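Local coordinates for protein aeromonas extracellular serine protease (Aeromonas sobria, PDB 3WQB) that cleaves peptide bonds after paired basic residues as a calcium-binding, furin-like secreted serine protease that probably acts as a virulence factor on host plasma proteins, at residues V258-A263 / S268-V273; L279-G284 / P340-A345. The protein carries 1 engineered substitution. All blocks are in the same frame, centred on the assembly; numbering follows the deposited sequence.

Contact 1 (V258-A263 / S268-V273); sequences VSALNA and SSYSSV
Ser271 and Ala260 are joined through a hydroxyl: the backbone N of Ala260 donates to Ser271 OG at 3.0 Å, and the bond is nearly straight at 173°. Ala260 lies on strand 255-261, which belongs to the parallel sheet of the subtilisin-like domain. The same hydroxyl gives its own proton to the backbone O of Ser272, also at 3.0 Å. Both bonds of Ser271 OG are thus made with backbone, and the N-H of a strand residue is satisfied by a side chain. With chi1 at -169°, the hydroxyl points away from its own backbone N and meets the strand N-H. The second bond across the contact runs from Ser268 N to Ala260 O at 2.9 Å. Its donor stands well above the carbonyl plane, 38° out of it. Ala260 is therefore held at both its N-H and its C=O.

After strand 255-261 the chain folds back on it before entering the neighbouring strand 277-282. The returning segment then makes a type I beta turn from Ser268 to Ser271, closed by the bond from Ser271 N to Ser268 O.

Ser268 OG sits close to the Leu261-Asn262 peptide, but its hydrogen bond goes to Gly284 O. The methyl of Ala260 lies against this hydroxyl. Within the turn, Ser268 CB rests on one face of the Tyr270 ring, 3.5 Å above its plane and offset toward the rim. The side chain of Tyr270 is about 8 Å from that of Ala336, the engineered residue at the predicted charge-relay serine position. Tyr270 OH bonds to Gly334 N. Ala260 CB meets the ring obliquely, 4.0 Å from Tyr270 CE1.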
# COMPACT_ATOMS: atom_id res chain seq x y z
N VAL A 258 -0.20 -3.57 -4.04
CA VAL A 258 -1.10 -3.91 -5.14
C VAL A 258 -1.88 -2.74 -5.69
O VAL A 258 -2.37 -1.90 -4.93
CB VAL A 258 -2.07 -5.07 -4.78
CG1 VAL A 258 -1.30 -6.31 -4.40
CG2 VAL A 258 -3.01 -4.67 -3.67
N SER A 259 -2.00 -2.71 -7.01
CA SER A 259 -2.89 -1.78 -7.68
C SER A 259 -4.24 -2.44 -7.98
O SER A 259 -4.38 -3.67 -7.91
CB SER A 259 -2.24 -1.29 -8.97
OG SER A 259 -2.05 -2.36 -9.88
N ALA A 260 -5.23 -1.62 -8.33
CA ALA A 260 -6.58 -2.10 -8.55
C ALA A 260 -6.93 -2.14 -10.03
O ALA A 260 -6.62 -1.20 -10.79
CB ALA A 260 -7.58 -1.21 -7.83
N LEU A 261 -7.61 -3.22 -10.41
CA LEU A 261 -8.11 -3.45 -11.76
C LEU A 261 -9.64 -3.42 -11.76
O LEU A 261 -10.27 -3.88 -10.81
CB LEU A 261 -7.65 -4.84 -12.24
CG LEU A 261 -7.97 -5.21 -13.69
CD1 LEU A 261 -6.69 -5.22 -14.51
CD2 LEU A 261 -8.69 -6.55 -13.77
N ASN A 262 -10.23 -2.88 -12.83
CA ASN A 262 -11.69 -2.89 -12.95
C ASN A 262 -12.21 -4.05 -13.79
O ASN A 262 -11.44 -4.86 -14.32
CB ASN A 262 -12.24 -1.54 -13.42
CG ASN A 262 -11.88 -1.20 -14.85
OD1 ASN A 262 -11.68 -2.09 -15.69
ND2 ASN A 262 -11.85 0.09 -15.16
N ALA A 263 -13.54 -4.16 -13.88
CA ALA A 263 -14.17 -5.27 -14.58
C ALA A 263 -13.94 -5.29 -16.10
O ALA A 263 -14.22 -6.30 -16.74
CB ALA A 263 -15.65 -5.36 -14.24
N SER A 268 -8.18 0.46 -12.51
CA SER A 268 -9.29 1.22 -11.97
C SER A 268 -8.91 2.69 -12.05
O SER A 268 -7.76 3.05 -11.81
CB SER A 268 -9.57 0.82 -10.53
OG SER A 268 -9.93 -0.54 -10.46
N SER A 269 -9.88 3.53 -12.41
CA SER A 269 -9.67 4.95 -12.64
C SER A 269 -8.76 5.60 -11.58
O SER A 269 -7.84 6.33 -11.93
CB SER A 269 -11.02 5.67 -12.70
OG SER A 269 -11.77 5.46 -11.50
N TYR A 270 -9.04 5.30 -10.32
CA TYR A 270 -8.41 5.96 -9.17
C TYR A 270 -7.07 5.35 -8.74
O TYR A 270 -6.38 5.94 -7.91
CB TYR A 270 -9.38 5.89 -7.97
CG TYR A 270 -9.88 4.49 -7.75
CD1 TYR A 270 -9.05 3.52 -7.20
CD2 TYR A 270 -11.16 4.10 -8.18
CE1 TYR A 270 -9.48 2.21 -7.03
CE2 TYR A 270 -11.61 2.80 -8.01
CZ TYR A 270 -10.76 1.85 -7.45
OH TYR A 270 -11.17 0.55 -7.27
N SER A 271 -6.67 4.20 -9.28
CA SER A 271 -5.55 3.47 -8.66
C SER A 271 -4.21 4.19 -8.74
O SER A 271 -3.80 4.62 -9.82
CB SER A 271 -5.36 2.09 -9.29
OG SER A 271 -4.45 1.30 -8.52
N SER A 272 -3.52 4.27 -7.61
CA SER A 272 -2.13 4.69 -7.62
C SER A 272 -1.29 3.63 -8.33
O SER A 272 -1.70 2.46 -8.42
CB SER A 272 -1.61 4.92 -6.21
OG SER A 272 -2.34 5.97 -5.58
N VAL A 273 -0.15 4.04 -8.86
CA VAL A 273 0.73 3.16 -9.63
C VAL A 273 2.17 3.57 -9.38
O VAL A 273 2.42 4.66 -8.86
CB VAL A 273 0.43 3.21 -11.17
CG1 VAL A 273 -1.01 2.79 -11.45
CG2 VAL A 273 0.71 4.60 -11.77

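Contact 2 (L279-G284 / P340-A345); sequences LSATGG and PSTSGA
Ser341 OG is gripped by two groups. It accepts a hydrogen bond from Thr282 OG1 at 2.8 Å, and it is also bonded to Ser337 O, one turn earlier in its own helix. Thr282 OG1 lies between its backbone N and carbonyl carbon (chi1 45°), which turns the hydroxyl to the helix. The methylene of Ser341 is close by, with CB 3.4 Å from Thr282 OG1.

The contact packs strand 277-282 of the parallel sheet against helix 335-352, the helix whose start holds Ala336, the engineered residue at the predicted catalytic serine position of the subtilisin fold. The local axes cross nearly at right angles, at 101°, and approach to 7.6 Å.

Next to the hydroxyl pair, the methyl of Ala281 fits against two helix side chains. Ala281 CB is 3.3 Å from Thr342 OG1 and 3.9 Å from Ser341 CB. Thr342 OG1 is hydrogen-bonded to Ala338 O of its own helix and still touches the methyl. All four residues are buried and small. The hydroxyls of Ser341 and Thr342 each have a backbone carbonyl of their own helix as partner, so these buried hydroxyls have hydrogen-bond partners within the protein.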
# COMPACT_ATOMS: atom_id res chain seq x y z
N LEU A 279 1.67 -6.56 -8.02
CA LEU A 279 0.59 -7.20 -8.77
C LEU A 279 -0.60 -6.25 -8.88
O LEU A 279 -0.77 -5.34 -8.06
CB LEU A 279 0.13 -8.49 -8.07
CG LEU A 279 1.08 -9.68 -8.01
CD1 LEU A 279 0.64 -10.61 -6.91
CD2 LEU A 279 1.14 -10.38 -9.36
N SER A 280 -1.42 -6.52 -9.89
CA SER A 280 -2.75 -5.96 -10.02
C SER A 280 -3.77 -6.97 -9.51
O SER A 280 -3.66 -8.17 -9.78
CB SER A 280 -3.03 -5.66 -11.50
OG SER A 280 -4.34 -5.17 -11.73
N ALA A 281 -4.77 -6.50 -8.78
CA ALA A 281 -5.87 -7.35 -8.39
C ALA A 281 -7.18 -6.58 -8.47
O ALA A 281 -7.18 -5.37 -8.65
CB ALA A 281 -5.63 -7.95 -6.99
N THR A 282 -8.28 -7.31 -8.34
CA THR A 282 -9.62 -6.78 -8.57
C THR A 282 -10.06 -5.75 -7.52
O THR A 282 -10.05 -6.02 -6.33
CB THR A 282 -10.63 -7.93 -8.60
OG1 THR A 282 -10.35 -8.81 -7.51
CG2 THR A 282 -10.46 -8.71 -9.88
N GLY A 283 -10.44 -4.57 -8.00
CA GLY A 283 -10.99 -3.52 -7.14
C GLY A 283 -12.21 -2.82 -7.71
O GLY A 283 -12.97 -2.23 -6.96
N GLY A 284 -12.41 -2.87 -9.03
CA GLY A 284 -13.60 -2.29 -9.64
C GLY A 284 -13.61 -0.78 -9.67
O GLY A 284 -12.56 -0.13 -9.52
N PRO A 340 -7.47 -7.24 -0.31
CA PRO A 340 -8.03 -8.54 0.11
C PRO A 340 -8.17 -9.53 -1.04
O PRO A 340 -8.16 -10.73 -0.81
CB PRO A 340 -9.41 -8.16 0.69
CG PRO A 340 -9.73 -6.83 0.08
CD PRO A 340 -8.39 -6.14 0.01
N SER A 341 -8.31 -9.04 -2.27
CA SER A 341 -8.26 -9.95 -3.42
C SER A 341 -6.94 -10.72 -3.46
O SER A 341 -6.91 -11.92 -3.72
CB SER A 341 -8.50 -9.19 -4.72
OG SER A 341 -9.82 -8.68 -4.76
N THR A 342 -5.85 -10.01 -3.17
CA THR A 342 -4.52 -10.60 -3.11
C THR A 342 -4.33 -11.44 -1.85
O THR A 342 -3.75 -12.53 -1.93
CB THR A 342 -3.46 -9.49 -3.22
OG1 THR A 342 -3.70 -8.74 -4.42
CG2 THR A 342 -2.05 -10.06 -3.25
N SER A 343 -4.84 -10.97 -0.71
CA SER A 343 -4.80 -11.74 0.54
C SER A 343 -5.49 -13.09 0.36
O SER A 343 -4.98 -14.12 0.78
CB SER A 343 -5.46 -10.96 1.69
OG SER A 343 -4.67 -9.82 2.00
N GLY A 344 -6.66 -13.07 -0.27
CA GLY A 344 -7.40 -14.29 -0.58
C GLY A 344 -6.63 -15.21 -1.52
O GLY A 344 -6.53 -16.41 -1.27
N ALA A 345 -6.04 -14.64 -2.57
CA ALA A 345 -5.24 -15.42 -3.52
C ALA A 345 -4.06 -16.09 -2.81
O ALA A 345 -3.77 -17.27 -3.01
CB ALA A 345 -4.74 -14.53 -4.65

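In the fold
Both contacts are buried in the subtilisin-like domain and share one parallel sheet. Contact 1 uses strand 255-261, and contact 2 uses its neighbour 277-282. The strands are bonded directly, with Leu261 N 2.8 Å from Ala281 O. The partners differ: a returning loop in contact 1, a helix in contact 2. Contact 1 relies on one backbone-to-backbone bond and one serine hydroxyl that accepts from a strand N-H, whereas contact 2 has a single hydroxyl-to-hydroxyl bond and small-residue packing. Tyr270 of contact 1 also meets the end of segment 279-284, where its OH is 2.7 Å from Gly284 O in a weak hydrogen bond.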